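Local coordinates for protein leucine aminopeptidase A1, chloroplastic (Solanum lycopersicum, PDB 5D8N) that removes unsubstituted N-terminal amino acids, preferably leucine, from peptides as a magnesium-dependent homohexameric aminopeptidase, and also acts as a chaperone, at residues G212-L215 with G216-V220; N324-G327 with G328-V332. The protein carries 1 engineered substitution. All coordinates share one frame; numbering follows the deposited sequence.

Contact 1. Residues G212-L215 with G216-V220; sequences GVIL and GRELV. With MG (magnesium ion), chain H.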
loop_
_atom_site.group_PDB
_atom_site.type_symbol
_atom_site.label_atom_id
_atom_site.label_comp_id
_atom_site.label_asym_id
_atom_site.label_seq_id
_atom_site.Cartn_x
_atom_site.Cartn_y
_atom_site.Cartn_z
ATOM N N GLY A 212 12.293 -38.959 -14.664
ATOM C CA GLY A 212 12.097 -38.319 -13.373
ATOM C C GLY A 212 11.861 -36.819 -13.450
ATOM O O GLY A 212 10.995 -36.297 -12.784
ATOM N N VAL A 213 12.619 -36.114 -14.277
ATOM C CA VAL A 213 12.435 -34.679 -14.444
ATOM C C VAL A 213 11.027 -34.369 -14.971
ATOM O O VAL A 213 10.334 -33.474 -14.482
ATOM C CB VAL A 213 13.489 -34.107 -15.390
ATOM C CG1 VAL A 213 13.192 -32.650 -15.706
ATOM C CG2 VAL A 213 14.883 -34.213 -14.769
ATOM N N ILE A 214 10.597 -35.146 -15.950
ATOM C CA ILE A 214 9.287 -34.972 -16.569
ATOM C C ILE A 214 8.133 -35.273 -15.618
ATOM O O ILE A 214 7.193 -34.491 -15.540
ATOM C CB ILE A 214 9.181 -35.802 -17.855
ATOM C CG1 ILE A 214 10.000 -35.093 -18.934
ATOM C CG2 ILE A 214 7.721 -35.939 -18.301
ATOM C CD1 ILE A 214 10.225 -35.939 -20.173
ATOM N N LEU A 215 8.276 -36.295 -14.785
ATOM C CA LEU A 215 7.317 -36.516 -13.723
ATOM C C LEU A 215 7.245 -35.300 -12.787
ATOM O O LEU A 215 6.150 -34.874 -12.400
ATOM C CB LEU A 215 7.680 -37.779 -12.912
ATOM C CG LEU A 215 6.842 -38.026 -11.658
ATOM C CD1 LEU A 215 5.381 -38.202 -12.032
ATOM C CD2 LEU A 215 7.340 -39.239 -10.902
ATOM N N GLY A 216 8.402 -34.774 -12.391
ATOM C CA GLY A 216 8.420 -33.574 -11.582
ATOM C C GLY A 216 7.694 -32.386 -12.211
ATOM O O GLY A 216 6.897 -31.727 -11.561
ATOM N N ARG A 217 7.945 -32.114 -13.489
ATOM C CA ARG A 217 7.228 -31.059 -14.210
ATOM C C ARG A 217 5.731 -31.295 -14.188
ATOM O O ARG A 217 4.957 -30.370 -13.890
ATOM C CB ARG A 217 7.668 -31.015 -15.674
ATOM C CG ARG A 217 9.107 -30.570 -15.834
ATOM C CD ARG A 217 9.456 -30.318 -17.279
ATOM N NE ARG A 217 10.842 -29.875 -17.384
ATOM C CZ ARG A 217 11.438 -29.594 -18.538
ATOM N NH1 ARG A 217 10.736 -29.676 -19.663
ATOM N NH2 ARG A 217 12.752 -29.395 -18.580
ATOM N N GLU A 218 5.324 -32.539 -14.446
ATOM C CA GLU A 218 3.890 -32.847 -14.445
ATOM C C GLU A 218 3.216 -32.647 -13.100
ATOM O O GLU A 218 2.122 -32.075 -13.017
ATOM C CB GLU A 218 3.658 -34.270 -14.938
ATOM C CG GLU A 218 3.862 -34.413 -16.440
ATOM C CD GLU A 218 3.594 -35.831 -16.923
ATOM O OE1 GLU A 218 3.839 -36.777 -16.140
ATOM O OE2 GLU A 218 3.231 -35.999 -18.113
ATOM N N LEU A 219 3.937 -32.992 -12.038
ATOM C CA LEU A 219 3.358 -32.873 -10.708
ATOM C C LEU A 219 3.142 -31.403 -10.356
ATOM O O LEU A 219 2.166 -31.058 -9.715
ATOM C CB LEU A 219 4.239 -33.562 -9.673
ATOM C CG LEU A 219 4.255 -35.085 -9.783
ATOM C CD1 LEU A 219 5.276 -35.655 -8.820
ATOM C CD2 LEU A 219 2.882 -35.663 -9.489
ATOM N N VAL A 220 4.053 -30.546 -10.799
ATOM C CA VAL A 220 3.981 -29.119 -10.523
ATOM C C VAL A 220 3.001 -28.435 -11.474
ATOM O O VAL A 220 2.256 -27.588 -11.051
ATOM C CB VAL A 220 5.378 -28.466 -10.620
ATOM C CG1 VAL A 220 5.292 -26.965 -10.390
ATOM C CG2 VAL A 220 6.327 -29.077 -9.596
HETATM MG MG MG H . 0.605 -27.282 -9.535
HETATM O O HOH W 1 1.115 -29.145 -8.288
HETATM O O HOH W 2 0.311 -25.365 -10.569
HETATM O O HOH W 3 -0.698 -26.828 -7.831
HETATM O O HOH W 4 2.118 -26.422 -8.258
#
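With CG of Leu215 anti to its own N (chi1 173°) and CG of Leu219 set beside its N instead (chi1 -70°), the two isobutyl groups meet one turn apart on the same side of the helix. They approach at a slant, Leu215 CD1 coming to 4.0 Å from Leu219 CG. The same leucine pair is tied by backbone, Leu219 N donating to Leu215 O over 2.9 Å, and Leu219 CG crowds that carbonyl oxygen at 3.2 Å. Cutting Leu215 back to an alanine here is likely to leave one flank of Leu219 without its apolar neighbour and open a gap toward Lys337 and Ile239.

On another side, Val213 and Arg217 run alongside each other, Val213 CG1 lying 4.0 Å from Arg217 NE at an oblique angle to the guanidinium. The arginine chain is extended from CG to NE, and this carries its polar end off the helix to the carbonyl of Thr515, to which NE is hydrogen-bonded. Gly216 and Glu218 add two more backbone bonds, to Gly212 O and Ile214 O.

Near the end of the helix one carbonyl binds metal directly and its neighbour through water: Val220 O holds magnesium at 2.3 Å, and Leu219 O accepts a hydrogen bond from one of its waters. The i to i+4 bonds continue to Val220, which near the C-terminal end of helix 197-221 shares this hydrated magnesium with Ala222 O.

Contact 2. Residues N324-G327 with G328-V332; sequences NDMG and GAAAV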
loop_
_atom_site.group_PDB
_atom_site.type_symbol
_atom_site.label_atom_id
_atom_site.label_comp_id
_atom_site.label_asym_id
_atom_site.label_seq_id
_atom_site.Cartn_x
_atom_site.Cartn_y
_atom_site.Cartn_z
ATOM N N ASN A 324 4.906 -22.268 -8.004
ATOM C CA ASN A 324 5.999 -23.105 -7.562
ATOM C C ASN A 324 5.635 -24.094 -6.459
ATOM O O ASN A 324 6.516 -24.814 -5.983
ATOM C CB ASN A 324 7.171 -22.207 -7.146
ATOM C CG ASN A 324 6.864 -21.359 -5.929
ATOM O OD1 ASN A 324 5.842 -21.560 -5.265
ATOM N ND2 ASN A 324 7.763 -20.422 -5.615
ATOM N N ASP A 325 4.384 -24.067 -5.994
ATOM C CA ASP A 325 3.906 -24.978 -4.940
ATOM C C ASP A 325 4.350 -26.394 -5.290
ATOM O O ASP A 325 4.298 -26.789 -6.465
ATOM C CB ASP A 325 2.369 -25.002 -4.847
ATOM C CG ASP A 325 1.805 -23.795 -4.109
ATOM O OD1 ASP A 325 2.619 -23.017 -3.543
ATOM O OD2 ASP A 325 0.550 -23.636 -4.105
ATOM N N MET A 326 4.852 -27.102 -4.284
ATOM C CA MET A 326 5.150 -28.520 -4.419
ATOM C C MET A 326 6.394 -28.833 -5.263
ATOM O O MET A 326 6.634 -29.982 -5.603
ATOM C CB MET A 326 3.920 -29.205 -5.025
ATOM C CG MET A 326 3.346 -30.371 -4.249
ATOM S SD MET A 326 2.358 -31.105 -5.560
ATOM C CE MET A 326 3.596 -31.507 -6.770
ATOM N N GLY A 327 7.168 -27.831 -5.653
ATOM C CA GLY A 327 8.381 -28.079 -6.426
ATOM C C GLY A 327 9.350 -29.035 -5.741
ATOM O O GLY A 327 10.071 -29.788 -6.397
ATOM N N GLY A 328 9.391 -28.949 -4.418
ATOM C CA GLY A 328 10.307 -29.734 -3.621
ATOM C C GLY A 328 9.879 -31.190 -3.643
ATOM O O GLY A 328 10.687 -32.085 -3.903
ATOM N N ALA A 329 8.613 -31.434 -3.337
ATOM C CA ALA A 329 8.093 -32.784 -3.398
ATOM C C ALA A 329 8.288 -33.368 -4.782
ATOM O O ALA A 329 8.541 -34.565 -4.956
ATOM C CB ALA A 329 6.619 -32.800 -3.030
ATOM N N ALA A 330 8.024 -32.555 -5.790
ATOM C CA ALA A 330 8.134 -33.036 -7.165
ATOM C C ALA A 330 9.554 -33.493 -7.488
ATOM O O ALA A 330 9.743 -34.483 -8.189
ATOM C CB ALA A 330 7.694 -31.948 -8.117
ATOM N N ALA A 331 10.548 -32.763 -6.992
ATOM C CA ALA A 331 11.931 -33.122 -7.260
ATOM C C ALA A 331 12.273 -34.417 -6.536
ATOM O O ALA A 331 12.958 -35.294 -7.073
ATOM C CB ALA A 331 12.874 -32.009 -6.833
ATOM N N VAL A 332 11.734 -34.562 -5.336
ATOM C CA VAL A 332 11.966 -35.790 -4.582
ATOM C C VAL A 332 11.355 -37.018 -5.262
ATOM O O VAL A 332 11.996 -38.064 -5.394
ATOM C CB VAL A 332 11.495 -35.620 -3.134
ATOM C CG1 VAL A 332 11.439 -36.930 -2.384
ATOM C CG2 VAL A 332 12.435 -34.647 -2.410
#
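The peptide carbonyls of Met326 and Gly327 are the flat groups here, reached by Ala330 N and Ala331 N from the next turn of the helix. Ala330 N comes to Met326 O at 2.9 Å, 19° out of the carbonyl plane, whereas Ala331 N approaches Gly327 O at 3.1 Å with a larger tilt of 34°. The methyl of Ala330 sits against both oxygens, its CB 3.4 Å from Met326 O and 3.6 Å from Gly327 O.

The Met326 side chain runs along the start of the helix. Its CG lies 4.3 Å from Ala329 CB, and a bend at the last torsion swings the methyl round until CE is also 4.3 Å from Ala330 CB. Leu219 of the helix 197-221 and Val227 also touch this side chain, as does Thr303.

Met326 is the N-cap residue of the helix and also the third residue of a type II turn from Asn324 to Gly327. Its positive phi of 73° suits that position, and the turn is closed by Gly327 N bonding to Asn324 O at 3.1 Å. The chain therefore passes straight from turn to helix.

Asp325, which binds magnesium in the enzyme, projects from this turn away from the helix, with OD2 hydrogen-bonded to Asp305 N. The contact itself uses backbone bonds and apolar side chains; no side-chain polar group is used between the two segments, which is consistent with the Asp325 carboxylate being available to metal.

In the fold
Contacts 1 and 2 have centres 9 Å apart and pack against each other through the flanks of two helices, 197-221 and 327-342. Ala330 meets both Val220 and Gly216: its CB lies 3.5 Å from Val220 CG2 and equally 3.5 Å from Gly216 O. Nearer the metal, Met326 CE sits 3.3 Å from Leu219 O. The magnesium held by Val220 O is about 6 Å from the nearest atom of the Met326 side chain, so Met326 lies near this ion without binding it. Asp325, which binds the first of the enzyme's two magnesium ions, a site distinct from the one at Val220 and Ala222, lies about 10 Å from Leu219, measured between nearest side-chain atoms.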